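Local coordinates for protein uracil-DNA glycosylase (Nitratifractor salsuginis, PDB 5X3G) that adopts the alpha/beta fold of the uracil-DNA glycosylase superfamily, a four-stranded parallel sheet surrounded by helices, at residues 43-48 and 170-175; 79-84 and 90-95; 109-114 and 135-140; 122-125 and 129-132. One frame throughout, in Å; residues are numbered along the deposited sequence.

Interaction 1 of 4, residues 43-48 and 170-175; sequences LEWMAA and ALLFTS
The indole of W45 meets the loop 170-175 with its edge: the far corner of the six-membered ring, away from NE1, runs into methyl groups of L172 and T174. L172 CD1 lies in the ring plane, 3.5 Å from W45 CH2, and T174 CG2 sits near that plane at the same separation from W45 CH2. The rings of Y42 and Y52 pack edge-to-face with the indole. W45 reaches across because its CG stands anti to the backbone N (chi1 166°), which sends the indole from helix 40-48 toward the loop.

L172 comes from the opposite direction with both branches at work. CD1 lies at the indole edge, and CD2 fits between W45 CZ3 and the methylene of M46, a selenomethionine whose CG is 3.6 Å from L172 CD2. Branched leucine suits this place, since its two methyls spread over both helix side chains. The next residue but one, T174, is divided by its beta branch. CG2 turns to the indole, whereas OG1 is hydrogen-bonded to E178, just before helix 179-196, and to H182 within it.

Between these two segments the contact is wholly apolar, methyl against aromatic C-H and methylene. Its hold on helix 40-48 therefore rests on shape and dispersion; with T174 OG1 satisfied by E178 and H182, it is the methyl side of the threonine that meets W45.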
# COMPACT_ATOMS: atom_id res chain seq x y z
N LEU A 43 17.11 6.11 -13.46
CA LEU A 43 17.68 6.13 -12.11
C LEU A 43 18.37 7.45 -11.82
O LEU A 43 18.30 7.95 -10.69
CB LEU A 43 18.65 4.96 -11.94
CG LEU A 43 18.01 3.61 -11.64
CD1 LEU A 43 19.07 2.51 -11.59
CD2 LEU A 43 17.25 3.67 -10.33
N GLU A 44 19.04 8.04 -12.81
CA GLU A 44 19.67 9.34 -12.60
C GLU A 44 18.63 10.42 -12.35
O GLU A 44 18.78 11.24 -11.43
CB GLU A 44 20.54 9.69 -13.81
N TRP A 45 17.56 10.44 -13.16
CA TRP A 45 16.47 11.38 -12.92
C TRP A 45 15.87 11.19 -11.54
O TRP A 45 15.56 12.17 -10.85
CB TRP A 45 15.39 11.21 -13.99
CG TRP A 45 14.11 11.89 -13.62
CD1 TRP A 45 13.89 13.23 -13.55
CD2 TRP A 45 12.87 11.27 -13.24
NE1 TRP A 45 12.60 13.49 -13.16
CE2 TRP A 45 11.95 12.30 -12.97
CE3 TRP A 45 12.46 9.94 -13.11
CZ2 TRP A 45 10.64 12.04 -12.57
CZ3 TRP A 45 11.16 9.69 -12.72
CH2 TRP A 45 10.27 10.73 -12.45
N MSE A 46 15.68 9.94 -11.13
CA MSE A 46 15.14 9.63 -9.82
C MSE A 46 16.04 10.13 -8.70
O MSE A 46 15.57 10.59 -7.66
CB MSE A 46 14.95 8.12 -9.70
CG MSE A 46 13.69 7.69 -9.01
SE MSE A 46 13.64 5.75 -9.02
CE MSE A 46 14.44 5.43 -7.28
N ALA A 47 17.35 10.04 -8.93
CA ALA A 47 18.31 10.55 -7.96
C ALA A 47 18.27 12.07 -7.91
O ALA A 47 18.52 12.67 -6.85
CB ALA A 47 19.72 10.06 -8.31
N ALA A 48 17.96 12.72 -9.03
CA ALA A 48 17.86 14.18 -9.05
C ALA A 48 16.80 14.68 -8.07
O ALA A 48 16.93 15.78 -7.53
CB ALA A 48 17.57 14.68 -10.46
N ALA A 170 4.07 1.25 -9.59
CA ALA A 170 5.13 2.22 -9.77
C ALA A 170 5.26 3.03 -8.48
O ALA A 170 4.26 3.37 -7.85
CB ALA A 170 4.86 3.16 -10.95
N LEU A 171 6.50 3.33 -8.09
CA LEU A 171 6.76 3.98 -6.81
C LEU A 171 6.76 5.50 -6.88
O LEU A 171 6.93 6.15 -5.84
CB LEU A 171 8.09 3.49 -6.23
CG LEU A 171 8.24 1.99 -5.99
CD1 LEU A 171 9.52 1.71 -5.21
CD2 LEU A 171 7.03 1.42 -5.27
N LEU A 172 6.58 6.09 -8.06
CA LEU A 172 6.58 7.54 -8.17
C LEU A 172 5.53 7.98 -9.17
O LEU A 172 5.09 7.22 -10.03
CB LEU A 172 7.97 8.07 -8.56
CG LEU A 172 8.64 7.68 -9.88
CD1 LEU A 172 8.06 8.43 -11.07
CD2 LEU A 172 10.14 7.88 -9.78
N PHE A 173 5.14 9.25 -9.04
CA PHE A 173 4.10 9.87 -9.86
C PHE A 173 4.61 11.22 -10.33
O PHE A 173 5.17 11.99 -9.54
CB PHE A 173 2.81 10.04 -9.05
CG PHE A 173 1.74 10.85 -9.75
CD1 PHE A 173 0.75 10.22 -10.49
CD2 PHE A 173 1.70 12.23 -9.63
CE1 PHE A 173 -0.24 10.95 -11.11
CE2 PHE A 173 0.71 12.97 -10.26
CZ PHE A 173 -0.26 12.33 -11.00
N THR A 174 4.41 11.53 -11.61
CA THR A 174 4.74 12.84 -12.16
C THR A 174 3.50 13.59 -12.62
O THR A 174 3.25 14.72 -12.18
CB THR A 174 5.74 12.70 -13.33
OG1 THR A 174 5.20 11.82 -14.32
CG2 THR A 174 7.06 12.14 -12.83
N SER A 175 2.70 12.98 -13.49
CA SER A 175 1.42 13.54 -13.89
C SER A 175 0.48 12.40 -14.24
O SER A 175 0.92 11.27 -14.46
CB SER A 175 1.55 14.51 -15.07
OG SER A 175 1.99 13.83 -16.24

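Interaction 2 of 4, residues 79-84 and 90-95; sequences DPYPRP and YAFIDG
Y81 lies with its ring under the carboxylate of D94, the two planes 25° apart, and with its hydroxyl end pushed against the backbone of F92. D94 OD2 sits about 4.0 Å above the centre of the Y81 ring, and D94 CB rests on Y81 CE2 at 3.7 Å. The ring edge, in turn, faces main-chain oxygens: Y81 CE2 is 3.5 Å from I93 O, and the hydroxyl donates to F92 O over 3.0 Å between Y81 OH and F92 O. That donor stands well above the plane of the F92 carbonyl (58° out) and so approaches it from the side of its pi system.

R83 crosses D94 at about a right angle, yet its guanidinium is nearly coplanar with the carboxylate. A bend at chi3 swings the group round to present R83 NH2, which bonds to D94 OD2 on the syn side at 2.9 Å, with a bent N-H...O angle of 140°. S86 ties the two together from between the segments, its OG bonding both D94 OD1 and R83 NE. A water that accepts from Y81 N also makes a weak bond to Y90 O.

Segment 79-84 begins with the DPY of a GQDPY sequence, which resembles the GQDPYH motif of family 1 enzymes. Tyrosine suits its place with a hydroxyl for F92 O and a flat surface for the D94 methylene. Bonds from R83, S86 and the R96 backbone N probably favour an ionised D94 and offset the cost of a carboxylate over the ring, where it would then lie as a charge.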
# COMPACT_ATOMS: atom_id res chain seq x y z
N ASP A 79 -0.15 3.37 -8.50
CA ASP A 79 0.95 4.33 -8.40
C ASP A 79 0.55 5.37 -7.36
O ASP A 79 -0.61 5.41 -6.93
CB ASP A 79 1.25 4.97 -9.77
CG ASP A 79 0.12 5.86 -10.27
OD1 ASP A 79 -1.04 5.60 -9.92
OD2 ASP A 79 0.42 6.81 -11.02
N PRO A 80 1.49 6.21 -6.91
CA PRO A 80 1.17 7.16 -5.84
C PRO A 80 -0.04 8.03 -6.16
O PRO A 80 -0.38 8.26 -7.33
CB PRO A 80 2.45 8.00 -5.73
CG PRO A 80 3.52 7.09 -6.16
CD PRO A 80 2.93 6.23 -7.24
N TYR A 81 -0.69 8.51 -5.11
CA TYR A 81 -1.82 9.39 -5.26
C TYR A 81 -1.39 10.68 -5.97
O TYR A 81 -0.29 11.18 -5.74
CB TYR A 81 -2.44 9.72 -3.90
CG TYR A 81 -3.23 8.59 -3.28
CD1 TYR A 81 -4.38 8.11 -3.89
CD2 TYR A 81 -2.83 8.01 -2.08
CE1 TYR A 81 -5.12 7.08 -3.32
CE2 TYR A 81 -3.56 6.98 -1.51
CZ TYR A 81 -4.70 6.52 -2.13
OH TYR A 81 -5.43 5.50 -1.56
N PRO A 82 -2.25 11.25 -6.83
CA PRO A 82 -1.85 12.40 -7.65
C PRO A 82 -1.63 13.69 -6.86
O PRO A 82 -1.57 14.78 -7.44
CB PRO A 82 -3.01 12.56 -8.63
CG PRO A 82 -3.77 11.25 -8.57
CD PRO A 82 -3.61 10.78 -7.17
N ARG A 83 -1.50 13.58 -5.54
CA ARG A 83 -1.49 14.74 -4.67
C ARG A 83 -0.21 14.74 -3.83
O ARG A 83 0.14 13.71 -3.25
CB ARG A 83 -2.74 14.71 -3.79
CG ARG A 83 -4.02 14.89 -4.59
CD ARG A 83 -5.25 14.82 -3.72
NE ARG A 83 -5.36 13.50 -3.11
CZ ARG A 83 -5.88 12.44 -3.71
NH1 ARG A 83 -6.34 12.53 -4.95
NH2 ARG A 83 -5.92 11.27 -3.08
N PRO A 84 0.51 15.86 -3.77
CA PRO A 84 1.77 15.87 -3.00
C PRO A 84 1.59 15.50 -1.54
O PRO A 84 2.40 14.73 -1.00
CB PRO A 84 2.26 17.32 -3.16
CG PRO A 84 1.60 17.81 -4.41
CD PRO A 84 0.27 17.13 -4.46
N TYR A 90 3.31 4.65 0.37
CA TYR A 90 2.55 3.45 0.68
C TYR A 90 1.39 3.31 -0.29
O TYR A 90 0.73 4.30 -0.63
CB TYR A 90 1.98 3.48 2.11
CG TYR A 90 3.01 3.55 3.21
CD1 TYR A 90 3.63 2.40 3.67
CD2 TYR A 90 3.33 4.75 3.81
CE1 TYR A 90 4.56 2.45 4.68
CE2 TYR A 90 4.26 4.82 4.83
CZ TYR A 90 4.88 3.66 5.26
OH TYR A 90 5.80 3.72 6.28
N ALA A 91 1.14 2.08 -0.73
CA ALA A 91 -0.12 1.79 -1.39
C ALA A 91 -1.27 2.02 -0.42
O ALA A 91 -1.14 1.81 0.79
CB ALA A 91 -0.13 0.35 -1.91
N PHE A 92 -2.39 2.50 -0.96
CA PHE A 92 -3.66 2.58 -0.25
C PHE A 92 -3.71 3.67 0.82
O PHE A 92 -4.77 4.25 1.05
CB PHE A 92 -4.01 1.22 0.37
CG PHE A 92 -5.48 1.02 0.59
CD1 PHE A 92 -6.39 1.41 -0.38
CD2 PHE A 92 -5.96 0.44 1.75
CE1 PHE A 92 -7.74 1.23 -0.20
CE2 PHE A 92 -7.31 0.26 1.94
CZ PHE A 92 -8.21 0.65 0.96
N ILE A 93 -2.59 3.95 1.48
CA ILE A 93 -2.57 4.92 2.57
C ILE A 93 -2.51 6.33 1.99
O ILE A 93 -1.51 6.71 1.36
CB ILE A 93 -1.40 4.67 3.52
CG1 ILE A 93 -1.42 3.23 4.03
CG2 ILE A 93 -1.47 5.63 4.70
CD1 ILE A 93 -2.67 2.87 4.80
N ASP A 94 -3.55 7.11 2.22
CA ASP A 94 -3.63 8.48 1.72
C ASP A 94 -3.08 9.44 2.77
O ASP A 94 -3.66 9.57 3.86
CB ASP A 94 -5.07 8.84 1.35
CG ASP A 94 -5.16 10.14 0.57
OD1 ASP A 94 -4.49 11.12 0.94
OD2 ASP A 94 -5.91 10.18 -0.43
N GLY A 95 -1.99 10.12 2.44
CA GLY A 95 -1.33 11.03 3.36
C GLY A 95 -2.13 12.26 3.73
O GLY A 95 -1.73 12.98 4.65
O HOH W 1 0.37 7.03 -2.65

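Interaction 3 of 4, residues 109-114 and 135-140; sequences EVNRAT and TSQEAI
Q137 reaches from helix 137-141 toward N111 on helix 108-112, and its OE1 is held by a hydrogen bond from the backbone N of L106 in strand 105-106. NE2 of Q137 is likewise hydrogen-bonded outside the two segments. Across the contact Q137 NE2 lies 3.0 Å from N111 OD1, but the angle is too poor for a hydrogen bond. The side chains approach from opposite directions with their amide planes 67° apart, so the pair is a polar touch rather than a paired-amide bridge. Q137 gets there by folding at chi2 (-85°), which turns its carboxamide back toward the strand; a long, flexible amide suits a place with a fixed backbone donor.

The helix ends around this touch are tied off locally. S136 occupies the N-cap of helix 137-141, where S136 O accepts from I140 N at 3.0 Å and S136 OG receives a weak but straight bond from A139 N at 3.4 Å. The same hydroxyl also bonds D134. At the C-terminal end of helix 108-112, A113 leaves the helix as the centre of an inverse gamma turn and is at once the N-cap of helix 114-126. N111 O, near this break, accepts from R117 of that next helix. N111 and I140 both pack on L106, and V110 reaches I120.

Two short helices lean on a short strand here at the surface. A serine N-cap, a common helix start, opens helix 137-141, while the inverse gamma turn makes a sharp reversal between the consecutive helices 108-112 and 114-126.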
# COMPACT_ATOMS: atom_id res chain seq x y z
N GLU A 109 -11.55 13.95 5.84
CA GLU A 109 -10.55 13.41 4.93
C GLU A 109 -10.77 11.92 4.66
O GLU A 109 -10.47 11.45 3.56
CB GLU A 109 -9.14 13.65 5.47
CG GLU A 109 -8.66 15.08 5.29
CD GLU A 109 -8.74 15.56 3.85
OE1 GLU A 109 -9.12 16.73 3.64
OE2 GLU A 109 -8.43 14.77 2.93
N VAL A 110 -11.29 11.18 5.64
CA VAL A 110 -11.65 9.79 5.39
C VAL A 110 -12.80 9.72 4.40
O VAL A 110 -12.78 8.93 3.44
CB VAL A 110 -12.00 9.07 6.71
CG1 VAL A 110 -12.62 7.71 6.43
CG2 VAL A 110 -10.77 8.91 7.57
N ASN A 111 -13.83 10.55 4.61
CA ASN A 111 -14.99 10.53 3.74
C ASN A 111 -14.62 10.91 2.31
O ASN A 111 -15.18 10.37 1.35
CB ASN A 111 -16.08 11.47 4.27
CG ASN A 111 -16.94 10.81 5.34
OD1 ASN A 111 -17.58 11.50 6.14
ND2 ASN A 111 -16.97 9.49 5.34
N ARG A 112 -13.69 11.85 2.15
CA ARG A 112 -13.27 12.25 0.81
C ARG A 112 -12.59 11.10 0.07
O ARG A 112 -12.81 10.92 -1.13
CB ARG A 112 -12.35 13.47 0.89
CG ARG A 112 -11.81 13.91 -0.46
CD ARG A 112 -10.80 15.04 -0.35
NE ARG A 112 -11.42 16.31 0.04
CZ ARG A 112 -10.80 17.49 -0.03
NH1 ARG A 112 -9.56 17.57 -0.48
NH2 ARG A 112 -11.44 18.59 0.35
N ALA A 113 -11.79 10.31 0.77
CA ALA A 113 -11.04 9.20 0.17
C ALA A 113 -11.93 7.97 0.12
O ALA A 113 -11.94 7.14 1.02
CB ALA A 113 -9.76 8.93 0.95
N THR A 114 -12.66 7.85 -1.00
CA THR A 114 -13.72 6.85 -1.16
C THR A 114 -13.26 5.45 -0.75
O THR A 114 -13.90 4.78 0.07
CB THR A 114 -14.20 6.85 -2.61
OG1 THR A 114 -14.49 8.20 -3.02
CG2 THR A 114 -15.45 6.00 -2.77
N THR A 135 -24.02 1.30 8.15
CA THR A 135 -22.69 1.88 8.29
C THR A 135 -22.75 3.40 8.16
O THR A 135 -21.82 4.03 7.65
CB THR A 135 -21.73 1.29 7.26
OG1 THR A 135 -22.20 1.58 5.94
CG2 THR A 135 -21.63 -0.22 7.44
N SER A 136 -23.84 4.00 8.63
CA SER A 136 -24.05 5.43 8.52
C SER A 136 -23.14 6.20 9.47
O SER A 136 -22.58 5.65 10.42
CB SER A 136 -25.51 5.78 8.81
OG SER A 136 -25.90 5.28 10.08
N GLN A 137 -23.00 7.50 9.20
CA GLN A 137 -22.24 8.37 10.08
C GLN A 137 -22.83 8.42 11.49
O GLN A 137 -22.10 8.64 12.46
CB GLN A 137 -22.17 9.78 9.50
CG GLN A 137 -21.29 9.93 8.27
CD GLN A 137 -19.83 10.15 8.62
OE1 GLN A 137 -19.12 9.22 8.98
NE2 GLN A 137 -19.39 11.40 8.53
N GLU A 138 -24.15 8.23 11.61
CA GLU A 138 -24.78 8.23 12.92
C GLU A 138 -24.40 6.99 13.72
O GLU A 138 -24.01 7.08 14.89
CB GLU A 138 -26.30 8.34 12.77
N ALA A 139 -24.52 5.82 13.09
CA ALA A 139 -24.09 4.58 13.74
C ALA A 139 -22.62 4.65 14.11
O ALA A 139 -22.23 4.22 15.20
CB ALA A 139 -24.36 3.39 12.82
N ILE A 140 -21.78 5.21 13.23
CA ILE A 140 -20.35 5.30 13.51
C ILE A 140 -20.09 6.25 14.67
O ILE A 140 -19.27 5.96 15.55
CB ILE A 140 -19.59 5.71 12.24
CG1 ILE A 140 -19.60 4.57 11.22
CG2 ILE A 140 -18.16 6.12 12.58
CD1 ILE A 140 -18.86 4.89 9.94

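Interaction 4 of 4, residues 122-125 and 129-132; sequences MALV and SLDP
L124 O is the main polar point of this contact, taking both S129 N and L130 N where helix 114-126 ends and the chain turns back: a helix C-terminal turn. The S129 bond has the i to i+5 spacing also found in Schellman motifs, and its donor lies almost on the line of the carbonyl, with a C=O...N angle of 176° and 3.1 Å from S129 N to L124 O. L130 N comes from above the carbonyl plane instead, at 3.2 Å from L124 O. One oxygen near the helix end, where regular i+4 partners run out, thus satisfies two consecutive amides.

With its backbone fastened, L130 reaches across to L124, its CD1 lying 3.5 Å from L124 CB. Leucines suit both places, as they fill the angle between the turn and the helix with branched, apolar ends. V125 divides its branches: CG2 approaches L130 CB and P132 CA, while CG1, anti to the backbone N (chi1 172°), meets the rigid proline ring at 3.6 Å from V125 CG1 to P132 CB.

Farther out, L130 is packed by A139 and I140 of helix 137-141 and by L143, while M122 (selenomethionine) and V125 rest on helix 240-246 through W243. The polar side chains of the loop bond to neighbours along the chain, S129 OG to R127 NH1 and D131 OD1 to R133 N.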
# COMPACT_ATOMS: atom_id res chain seq x y z
N MSE A 122 -15.88 -1.28 6.20
CA MSE A 122 -15.76 -2.74 6.06
C MSE A 122 -15.10 -3.33 7.30
O MSE A 122 -15.58 -4.33 7.84
CB MSE A 122 -14.96 -3.10 4.80
CG MSE A 122 -14.75 -4.61 4.54
SE MSE A 122 -13.42 -5.48 5.69
CE MSE A 122 -11.81 -4.55 5.09
N ALA A 123 -14.01 -2.71 7.75
CA ALA A 123 -13.31 -3.22 8.93
C ALA A 123 -14.16 -3.08 10.18
O ALA A 123 -14.16 -3.97 11.04
CB ALA A 123 -11.97 -2.50 9.10
N LEU A 124 -14.91 -1.98 10.30
CA LEU A 124 -15.82 -1.83 11.42
C LEU A 124 -16.91 -2.90 11.42
O LEU A 124 -17.35 -3.33 12.49
CB LEU A 124 -16.45 -0.44 11.41
CG LEU A 124 -15.54 0.73 11.78
CD1 LEU A 124 -16.27 2.06 11.57
CD2 LEU A 124 -15.05 0.59 13.23
N VAL A 125 -17.36 -3.33 10.24
CA VAL A 125 -18.34 -4.40 10.18
C VAL A 125 -17.70 -5.74 10.55
O VAL A 125 -18.23 -6.49 11.37
CB VAL A 125 -18.99 -4.47 8.79
CG1 VAL A 125 -19.87 -5.71 8.66
CG2 VAL A 125 -19.79 -3.21 8.52
N SER A 129 -18.30 -4.29 15.25
CA SER A 129 -18.68 -3.02 15.84
C SER A 129 -19.97 -2.48 15.22
O SER A 129 -20.86 -2.01 15.93
CB SER A 129 -17.55 -2.00 15.68
OG SER A 129 -16.42 -2.36 16.46
N LEU A 130 -20.08 -2.54 13.90
CA LEU A 130 -21.24 -2.05 13.17
C LEU A 130 -22.09 -3.21 12.69
O LEU A 130 -21.57 -4.28 12.36
CB LEU A 130 -20.82 -1.21 11.96
CG LEU A 130 -20.20 0.17 12.13
CD1 LEU A 130 -19.74 0.70 10.78
CD2 LEU A 130 -21.21 1.12 12.75
N ASP A 131 -23.40 -2.99 12.67
CA ASP A 131 -24.26 -3.87 11.90
C ASP A 131 -23.94 -3.67 10.42
O ASP A 131 -23.82 -2.53 9.96
CB ASP A 131 -25.73 -3.55 12.17
CG ASP A 131 -26.69 -4.54 11.52
OD1 ASP A 131 -26.60 -4.76 10.30
OD2 ASP A 131 -27.54 -5.10 12.25
N PRO A 132 -23.77 -4.75 9.65
CA PRO A 132 -23.47 -4.58 8.22
C PRO A 132 -24.54 -3.82 7.45
O PRO A 132 -24.25 -3.27 6.39
CB PRO A 132 -23.34 -6.03 7.71
CG PRO A 132 -24.02 -6.87 8.76
CD PRO A 132 -23.78 -6.17 10.05

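Interaction 1 closes the longest loop of the four, and the other three lie inside it; interaction 2 comes first, followed by interaction 3, within which interaction 4 is nested. The loops 79-84 and 170-175 follow the adjacent parallel strands 73-77 and 164-168, so interactions 1 and 2, with centres 15 Å apart, touch beyond the strands' C-terminal ends, F173 against D79 and P82. Interactions 3 and 4 have centres 12 Å apart on one side of the chain, sharing the run of helices 108-112, 114-126 and 137-141, with T135 packed on V125. About 39 Å separates the centres of interactions 1 and 4, on opposite sides of the chain's centre, so the set spans the domain from helix 40-48 to its far helical flank.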